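Local atomic coordinates of putative 3-hydroxybutyryl-CoA dehydratase (Rhodopseudomonas palustris, PDB entry 3HIN), a protein that probably acts as a lyase of the enoyl-CoA hydratase/isomerase (crotonase) family, adding water to enoyl-CoA thioesters or removing it from 3-hydroxyacyl-CoA thioesters. Residues T53-P56 with D57-A61; I148-G152 with G153-R157. All coordinates share one frame; numbering follows the deposited sequence.

Contact 1: T53-P56 with D57-A61; sequences TDIP and DQIRA
P56 and I59 close a type I beta turn, with D57 and Q58 at its two central positions. The amide N of I59 reaches back to O of P56 over 3.1 Å; the bond is nearly straight at the hydrogen, 161°, but the donor stands above the carbonyl plane instead of on a lone pair. P56 enters the turn extended, and I59 leaves it extended again, so that the turn brings the CB of I59 against the CG2 branch of I55. These two buried side chains meet at about a right angle: CG2 of I55 lies 3.6 Å from CB of I59, and the two CG2 methyls are equally close. This turn belongs to the loop that carries the chain from helix 42-51 into strand 61-66 of the crotonase-type mixed sheet, the helix-to-strand connection after helix 42-51. R106 binds O of I55 through NH2 and O of I59 through NH1, so one guanidinium bridges the two flanks of the turn. P56 and Q58 are exposed, and the side-chain amide of Q58 comes obliquely to the CB corner of the P56 ring. CG of Q58 stands between the backbone N and the carbonyl carbon (chi1 54°), and a bend at chi2 then sets OE1 3.4 Å from CB of P56.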
loop_
_atom_site.group_PDB
_atom_site.type_symbol
_atom_site.label_atom_id
_atom_site.label_comp_id
_atom_site.label_asym_id
_atom_site.label_seq_id
_atom_site.Cartn_x
_atom_site.Cartn_y
_atom_site.Cartn_z
ATOM N N THR A 53 0.562 -5.194 27.496
ATOM C CA THR A 53 1.853 -5.875 27.309
ATOM C C THR A 53 1.986 -6.946 28.396
ATOM O O THR A 53 1.738 -6.663 29.558
ATOM C CB THR A 53 3.009 -4.832 27.299
ATOM O OG1 THR A 53 2.735 -3.919 26.228
ATOM C CG2 THR A 53 4.383 -5.495 27.010
ATOM N N ASP A 54 2.340 -8.181 28.010
ATOM C CA ASP A 54 2.606 -9.250 28.985
ATOM C C ASP A 54 1.395 -9.436 29.881
ATOM O O ASP A 54 1.503 -9.424 31.113
ATOM C CB ASP A 54 3.840 -8.938 29.868
ATOM C CG ASP A 54 5.135 -8.896 29.068
ATOM O OD1 ASP A 54 5.233 -9.563 28.009
ATOM O OD2 ASP A 54 6.069 -8.186 29.494
ATOM N N ILE A 55 0.239 -9.573 29.239
ATOM C CA ILE A 55 -1.039 -9.711 29.927
ATOM C C ILE A 55 -0.963 -11.041 30.666
ATOM O O ILE A 55 -0.763 -12.081 30.028
ATOM C CB ILE A 55 -2.202 -9.838 28.871
ATOM C CG1 ILE A 55 -2.333 -8.566 28.034
ATOM C CG2 ILE A 55 -3.513 -10.296 29.531
ATOM C CD1 ILE A 55 -3.450 -8.624 26.974
ATOM N N PRO A 56 -1.134 -11.015 31.990
ATOM C CA PRO A 56 -0.931 -12.267 32.740
ATOM C C PRO A 56 -1.788 -13.462 32.234
ATOM O O PRO A 56 -2.868 -13.278 31.594
ATOM C CB PRO A 56 -1.269 -11.881 34.199
ATOM C CG PRO A 56 -1.612 -10.371 34.223
ATOM C CD PRO A 56 -1.695 -9.898 32.791
ATOM N N ASP A 57 -1.296 -14.676 32.518
ATOM C CA ASP A 57 -1.937 -15.917 32.033
ATOM C C ASP A 57 -3.388 -16.139 32.444
ATOM O O ASP A 57 -4.164 -16.713 31.704
ATOM C CB ASP A 57 -1.111 -17.141 32.426
ATOM C CG ASP A 57 0.044 -17.379 31.480
ATOM O OD1 ASP A 57 -0.180 -17.228 30.247
ATOM O OD2 ASP A 57 1.166 -17.708 31.967
ATOM N N GLN A 58 -3.744 -15.702 33.645
ATOM C CA GLN A 58 -5.105 -15.871 34.123
ATOM C C GLN A 58 -6.141 -15.090 33.358
ATOM O O GLN A 58 -7.325 -15.295 33.618
ATOM C CB GLN A 58 -5.255 -15.482 35.603
ATOM C CG GLN A 58 -4.761 -14.067 35.937
ATOM C CD GLN A 58 -3.281 -14.091 36.451
ATOM O OE1 GLN A 58 -2.774 -13.088 36.982
ATOM N NE2 GLN A 58 -2.602 -15.254 36.302
ATOM N N ILE A 59 -5.724 -14.178 32.480
ATOM C CA ILE A 59 -6.669 -13.320 31.782
ATOM C C ILE A 59 -7.018 -14.014 30.473
ATOM O O ILE A 59 -6.113 -14.448 29.727
ATOM C CB ILE A 59 -6.074 -11.913 31.476
ATOM C CG1 ILE A 59 -5.816 -11.097 32.770
ATOM C CG2 ILE A 59 -6.914 -11.108 30.402
ATOM C CD1 ILE A 59 -6.973 -10.991 33.741
ATOM N N ARG A 60 -8.329 -14.110 30.214
ATOM C CA ARG A 60 -8.812 -14.720 28.968
ATOM C C ARG A 60 -9.696 -13.830 28.101
ATOM O O ARG A 60 -10.136 -14.267 27.054
ATOM C CB ARG A 60 -9.429 -16.123 29.196
ATOM C CG ARG A 60 -8.419 -17.120 29.811
ATOM C CD ARG A 60 -8.932 -18.579 29.841
ATOM N NE ARG A 60 -10.067 -18.701 30.748
ATOM C CZ ARG A 60 -10.004 -18.751 32.086
ATOM N NH1 ARG A 60 -8.820 -18.703 32.736
ATOM N NH2 ARG A 60 -11.144 -18.830 32.780
ATOM N N ALA A 61 -9.902 -12.578 28.517
ATOM C CA ALA A 61 -10.559 -11.542 27.760
ATOM C C ALA A 61 -10.255 -10.179 28.350
ATOM O O ALA A 61 -9.881 -10.057 29.534
ATOM C CB ALA A 61 -12.076 -11.775 27.706
#

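Contact 2: I148-G152 with G153-R157; sequences IFVGG and GGSVR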
loop_
_atom_site.group_PDB
_atom_site.type_symbol
_atom_site.label_atom_id
_atom_site.label_comp_id
_atom_site.label_asym_id
_atom_site.label_seq_id
_atom_site.Cartn_x
_atom_site.Cartn_y
_atom_site.Cartn_z
ATOM N N ILE A 148 -7.769 17.494 8.198
ATOM C CA ILE A 148 -6.841 16.404 8.447
ATOM C C ILE A 148 -7.401 14.976 8.285
ATOM O O ILE A 148 -8.580 14.731 8.558
ATOM C CB ILE A 148 -6.155 16.527 9.801
ATOM C CG1 ILE A 148 -7.134 16.335 10.948
ATOM C CG2 ILE A 148 -5.294 17.882 9.928
ATOM C CD1 ILE A 148 -6.475 15.553 12.091
ATOM N N PHE A 149 -6.525 14.066 7.876
ATOM C CA PHE A 149 -6.849 12.628 7.651
ATOM C C PHE A 149 -6.713 11.877 8.992
ATOM O O PHE A 149 -6.277 12.470 9.970
ATOM C CB PHE A 149 -5.850 12.087 6.613
ATOM C CG PHE A 149 -6.252 10.799 5.956
ATOM C CD1 PHE A 149 -7.426 10.697 5.212
ATOM C CD2 PHE A 149 -5.430 9.710 6.018
ATOM C CE1 PHE A 149 -7.805 9.465 4.569
ATOM C CE2 PHE A 149 -5.763 8.493 5.346
ATOM C CZ PHE A 149 -6.968 8.391 4.648
ATOM N N VAL A 150 -7.119 10.624 9.066
ATOM C CA VAL A 150 -6.980 9.772 10.280
ATOM C C VAL A 150 -5.536 9.266 10.350
ATOM O O VAL A 150 -4.904 9.060 9.301
ATOM C CB VAL A 150 -7.926 8.550 10.221
ATOM C CG1 VAL A 150 -9.357 8.933 10.445
ATOM C CG2 VAL A 150 -7.836 7.787 8.862
ATOM N N GLY A 151 -4.995 9.075 11.555
ATOM C CA GLY A 151 -3.629 8.594 11.735
ATOM C C GLY A 151 -3.527 7.484 12.723
ATOM O O GLY A 151 -2.421 7.199 13.201
ATOM N N GLY A 152 -4.676 6.860 13.038
ATOM C CA GLY A 152 -4.769 5.877 14.092
ATOM C C GLY A 152 -5.261 4.525 13.605
ATOM O O GLY A 152 -5.852 3.719 14.386
ATOM N N GLY A 153 -5.081 4.265 12.314
ATOM C CA GLY A 153 -5.449 2.942 11.810
ATOM C C GLY A 153 -6.840 2.935 11.201
ATOM O O GLY A 153 -7.206 1.963 10.566
ATOM N N GLY A 154 -7.593 4.022 11.359
ATOM C CA GLY A 154 -8.994 4.043 10.896
ATOM C C GLY A 154 -9.155 3.767 9.388
ATOM O O GLY A 154 -10.138 3.140 8.953
ATOM N N SER A 155 -8.218 4.236 8.558
ATOM C CA SER A 155 -8.464 4.035 7.111
ATOM C C SER A 155 -8.251 2.578 6.760
ATOM O O SER A 155 -8.556 2.171 5.671
ATOM C CB SER A 155 -7.536 4.889 6.243
ATOM O OG SER A 155 -6.215 4.751 6.733
ATOM N N VAL A 156 -7.706 1.806 7.679
ATOM C CA VAL A 156 -7.442 0.329 7.438
ATOM C C VAL A 156 -8.543 -0.483 8.084
ATOM O O VAL A 156 -9.098 -1.377 7.478
ATOM C CB VAL A 156 -6.072 -0.103 7.995
ATOM C CG1 VAL A 156 -5.921 -1.659 8.074
ATOM C CG2 VAL A 156 -4.993 0.550 7.147
ATOM N N ARG A 157 -8.857 -0.198 9.335
ATOM C CA ARG A 157 -9.785 -1.059 10.079
ATOM C C ARG A 157 -11.207 -0.728 9.763
ATOM O O ARG A 157 -12.049 -1.615 9.665
ATOM C CB ARG A 157 -9.574 -0.909 11.585
ATOM C CG ARG A 157 -8.183 -1.380 11.959
ATOM C CD ARG A 157 -8.121 -1.543 13.529
ATOM N NE ARG A 157 -6.782 -2.028 13.842
ATOM C CZ ARG A 157 -5.724 -1.233 14.078
ATOM N NH1 ARG A 157 -5.842 0.121 14.145
ATOM N NH2 ARG A 157 -4.555 -1.807 14.305
HETATM O O HOH W 1 -7.923 1.895 14.190
#
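F149 brings the rim of its ring to S155: CZ lies 3.9 Å from CB of S155, approached obliquely, and CE2 is 4.0 Å from OG of the same serine. The ring is carried forward because its CG stands anti to the backbone N (chi1 -163°). V150 follows, its side chain directed at the start of the helix. CG2 packs 3.6 Å from the backbone N of S155 and also touches CB of that residue, while sitting above one face of the F149 ring, offset toward the rim. F149, V150 and S155 thus form a small three-way cluster. At G151 and G152 the side chains stop; O of G151 accepts a hydrogen bond from OG of S92. O of G152 turns to R157, whose NH1 is 3.6 Å away, too long for a direct bond. A water fills the gap, donating to O of G152 at 2.8 Å and accepting from NH1 of R157 at 2.7 Å; both oxygens lie at the guanidinium edge, in its plane. The extended chain from CG to NE delivers this group, and NH2 of R157 is held by OE1 of Q103. The glycine-rich run leads into helix 154-162 within the crotonase fold, with G153 as the N-cap. E123 of helix 120-127 binds both N of G152 and N of G154 through OE2, gripping the backbone on either side of the cap. G153 adopts a positive phi of 96°, a conformation readily available to glycine. Its O accepts from two amides of the first helical turn, N of V156 at 2.9 Å and N of R157 at 3.0 Å.

Contact 1 and contact 2 lie on opposite sides of the chain's centre, their own centres 28 Å apart and their nearest atoms about 14 Å apart, so they do not touch. Contact 1 is a beta turn ahead of strand 61-66; contact 2 is a loop capping the start of helix 154-162. Arginine guanidinium groups engage main-chain carbonyls in each, directly from R106 in contact 1 and through a water from R157 in contact 2. E123 and E143, which lie against contact 2, probably correspond to the two catalytic glutamates of enoyl-CoA hydratases, so contact 2 probably borders the active site.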